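Diaminopimelate decarboxylase (Aquifex aeolicus, PDB 2P3E) probably catalyses the pyridoxal 5'-phosphate-dependent decarboxylation of meso-diaminopimelate to L-lysine, the last step of lysine biosynthesis by the diaminopimelate pathway. Local coordinates at residues F32-L36 with V401-R407. Numbering follows the deposited sequence.
Sequences FGTPL and VKLIRKR
At the C-terminal end of helix 25-32, Arg407 donates hydrogen bonds to the carbonyls of Phe32 and Pro35 and so ties the loop between this helix and strand 36-40 to the loop that follows strand 400-405. The guanidinium of Arg407 takes Pro35 O end-on with two nitrogens, NH1 at 2.8 Å and NH2 at 2.9 Å, and the NH1 donor lies in the carbonyl plane of Pro35. From NH2 a second, straighter bond of 2.9 Å (N-H...O 166°) runs to Phe32 O, reached from above its carbonyl plane. Both acceptors lie near the guanidinium plane, which fixes the rotation of the group, while Thr34 O sits over one face. CG of Arg407 stands anti to the backbone N (chi1 -171°) and the chain bends at chi3 (-55°), turning the guanidinium onto the loop. A water bridges Phe32 O, at 2.8 Å, to Arg407 NE. Gly33, the first residue past the helix, has positive phi, where a CB would jam against the carbonyl O of Phe32; a cis peptide bond precedes Pro35. At the other end of the contact, the Phe32 ring meets Val401 CG2 at its edge, 4.2 Å from CE2, and Leu403 CD1 lies 4.1 Å from its CD1. A leucine in place of Arg407 would probably leave Phe32 O and Pro35 O without these donors, the loop held to 401-407 mainly by the Phe32 packing. Thr34 OG1 is hydrogen-bonded to Asp310 OD2. Just before Arg407, Ile404 and Arg405 both face Glu393 in a classic beta bulge. Away from the cofactor and substrate sites, an arginine here joins the helix's last carbonyl to the following loop, within the mixed beta-sheet domain that accompanies the TIM barrel in class-II decarboxylases.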
loop_
_atom_site.group_PDB
_atom_site.type_symbol
_atom_site.label_atom_id
_atom_site.label_comp_id
_atom_site.label_asym_id
_atom_site.label_seq_id
_atom_site.Cartn_x
_atom_site.Cartn_y
_atom_site.Cartn_z
ATOM N N PHE B 32 -8.241 -4.777 22.781
ATOM C CA PHE B 32 -7.583 -5.364 21.605
ATOM C C PHE B 32 -6.404 -4.547 21.062
ATOM O O PHE B 32 -5.681 -4.998 20.166
ATOM C CB PHE B 32 -8.622 -5.629 20.500
ATOM C CG PHE B 32 -9.619 -6.697 20.860
ATOM C CD1 PHE B 32 -9.238 -8.046 20.893
ATOM C CD2 PHE B 32 -10.935 -6.360 21.195
ATOM C CE1 PHE B 32 -10.160 -9.039 21.248
ATOM C CE2 PHE B 32 -11.845 -7.341 21.542
ATOM C CZ PHE B 32 -11.461 -8.679 21.571
ATOM N N GLY B 33 -6.218 -3.346 21.601
ATOM C CA GLY B 33 -5.154 -2.448 21.168
ATOM C C GLY B 33 -5.546 -1.603 19.952
ATOM O O GLY B 33 -6.599 -1.823 19.343
ATOM N N THR B 34 -4.710 -0.618 19.619
ATOM C CA THR B 34 -4.898 0.189 18.407
ATOM C C THR B 34 -3.604 0.154 17.586
ATOM O O THR B 34 -2.541 -0.116 18.142
ATOM C CB THR B 34 -5.274 1.674 18.728
ATOM O OG1 THR B 34 -4.308 2.229 19.629
ATOM C CG2 THR B 34 -6.672 1.777 19.349
ATOM N N PRO B 35 -3.688 0.403 16.256
ATOM C CA PRO B 35 -4.896 0.593 15.444
ATOM C C PRO B 35 -5.806 -0.637 15.461
ATOM O O PRO B 35 -5.318 -1.764 15.581
ATOM C CB PRO B 35 -4.347 0.806 14.018
ATOM C CG PRO B 35 -2.921 1.217 14.214
ATOM C CD PRO B 35 -2.453 0.498 15.448
ATOM N N LEU B 36 -7.113 -0.403 15.357
ATOM C CA LEU B 36 -8.120 -1.462 15.389
ATOM C C LEU B 36 -9.204 -1.219 14.339
ATOM O O LEU B 36 -9.848 -0.153 14.325
ATOM C CB LEU B 36 -8.780 -1.534 16.785
ATOM C CG LEU B 36 -9.745 -2.694 17.064
ATOM C CD1 LEU B 36 -8.986 -4.019 17.006
ATOM C CD2 LEU B 36 -10.447 -2.546 18.437
ATOM N N VAL B 401 -18.632 -9.792 20.669
ATOM C CA VAL B 401 -17.528 -9.591 19.713
ATOM C C VAL B 401 -16.810 -10.873 19.341
ATOM O O VAL B 401 -16.670 -11.780 20.159
ATOM C CB VAL B 401 -16.465 -8.542 20.190
ATOM C CG1 VAL B 401 -17.111 -7.256 20.572
ATOM C CG2 VAL B 401 -15.624 -9.071 21.367
ATOM N N LYS B 402 -16.345 -10.933 18.096
ATOM C CA LYS B 402 -15.444 -11.963 17.665
ATOM C C LYS B 402 -14.169 -11.325 17.112
ATOM O O LYS B 402 -14.219 -10.359 16.346
ATOM C CB LYS B 402 -16.097 -12.834 16.574
ATOM C CG LYS B 402 -17.269 -13.678 17.048
ATOM C CD LYS B 402 -17.831 -14.565 15.912
ATOM C CE LYS B 402 -18.390 -13.674 14.791
ATOM N NZ LYS B 402 -19.506 -14.269 13.935
ATOM N N LEU B 403 -13.026 -11.862 17.510
ATOM C CA LEU B 403 -11.778 -11.476 16.900
ATOM C C LEU B 403 -11.703 -12.155 15.534
ATOM O O LEU B 403 -11.750 -13.390 15.459
ATOM C CB LEU B 403 -10.586 -11.853 17.805
ATOM C CG LEU B 403 -9.167 -11.459 17.354
ATOM C CD1 LEU B 403 -9.046 -9.918 17.289
ATOM C CD2 LEU B 403 -8.149 -12.022 18.340
ATOM N N ILE B 404 -11.663 -11.364 14.457
ATOM C CA ILE B 404 -11.667 -11.952 13.099
ATOM C C ILE B 404 -10.305 -11.826 12.343
ATOM O O ILE B 404 -10.102 -12.449 11.291
ATOM C CB ILE B 404 -12.882 -11.462 12.242
ATOM C CG1 ILE B 404 -12.872 -9.931 12.097
ATOM C CG2 ILE B 404 -14.206 -11.942 12.858
ATOM C CD1 ILE B 404 -13.709 -9.417 10.942
ATOM N N ARG B 405 -9.379 -11.067 12.920
ATOM C CA ARG B 405 -7.967 -11.099 12.517
ATOM C C ARG B 405 -7.101 -10.673 13.691
ATOM O O ARG B 405 -7.278 -9.584 14.223
ATOM C CB ARG B 405 -7.693 -10.189 11.304
ATOM C CG ARG B 405 -6.290 -10.432 10.707
ATOM C CD ARG B 405 -5.959 -9.501 9.539
ATOM N NE ARG B 405 -4.553 -9.688 9.145
ATOM C CZ ARG B 405 -4.136 -10.433 8.124
ATOM N NH1 ARG B 405 -5.000 -11.066 7.341
ATOM N NH2 ARG B 405 -2.837 -10.502 7.855
ATOM N N LYS B 406 -6.176 -11.541 14.100
ATOM C CA LYS B 406 -5.231 -11.196 15.170
ATOM C C LYS B 406 -4.316 -10.085 14.666
ATOM O O LYS B 406 -4.018 -10.011 13.462
ATOM C CB LYS B 406 -4.374 -12.397 15.564
ATOM C CG LYS B 406 -5.166 -13.581 16.204
ATOM C CD LYS B 406 -4.215 -14.799 16.450
ATOM C CE LYS B 406 -3.703 -15.411 15.127
ATOM N NZ LYS B 406 -3.104 -16.794 15.275
ATOM N N ARG B 407 -3.884 -9.233 15.587
ATOM C CA ARG B 407 -2.829 -8.279 15.293
ATOM C C ARG B 407 -1.563 -9.045 14.913
ATOM O O ARG B 407 -1.197 -10.030 15.567
ATOM C CB ARG B 407 -2.560 -7.395 16.507
ATOM C CG ARG B 407 -1.623 -6.203 16.247
ATOM C CD ARG B 407 -1.537 -5.302 17.486
ATOM N NE ARG B 407 -2.884 -4.885 17.888
ATOM C CZ ARG B 407 -3.578 -3.894 17.320
ATOM N NH1 ARG B 407 -3.062 -3.194 16.298
ATOM N NH2 ARG B 407 -4.806 -3.634 17.742
HETATM O O HOH W 1 -4.136 -7.250 19.664
HETATM O O HOH W 2 -2.378 -5.559 20.698
#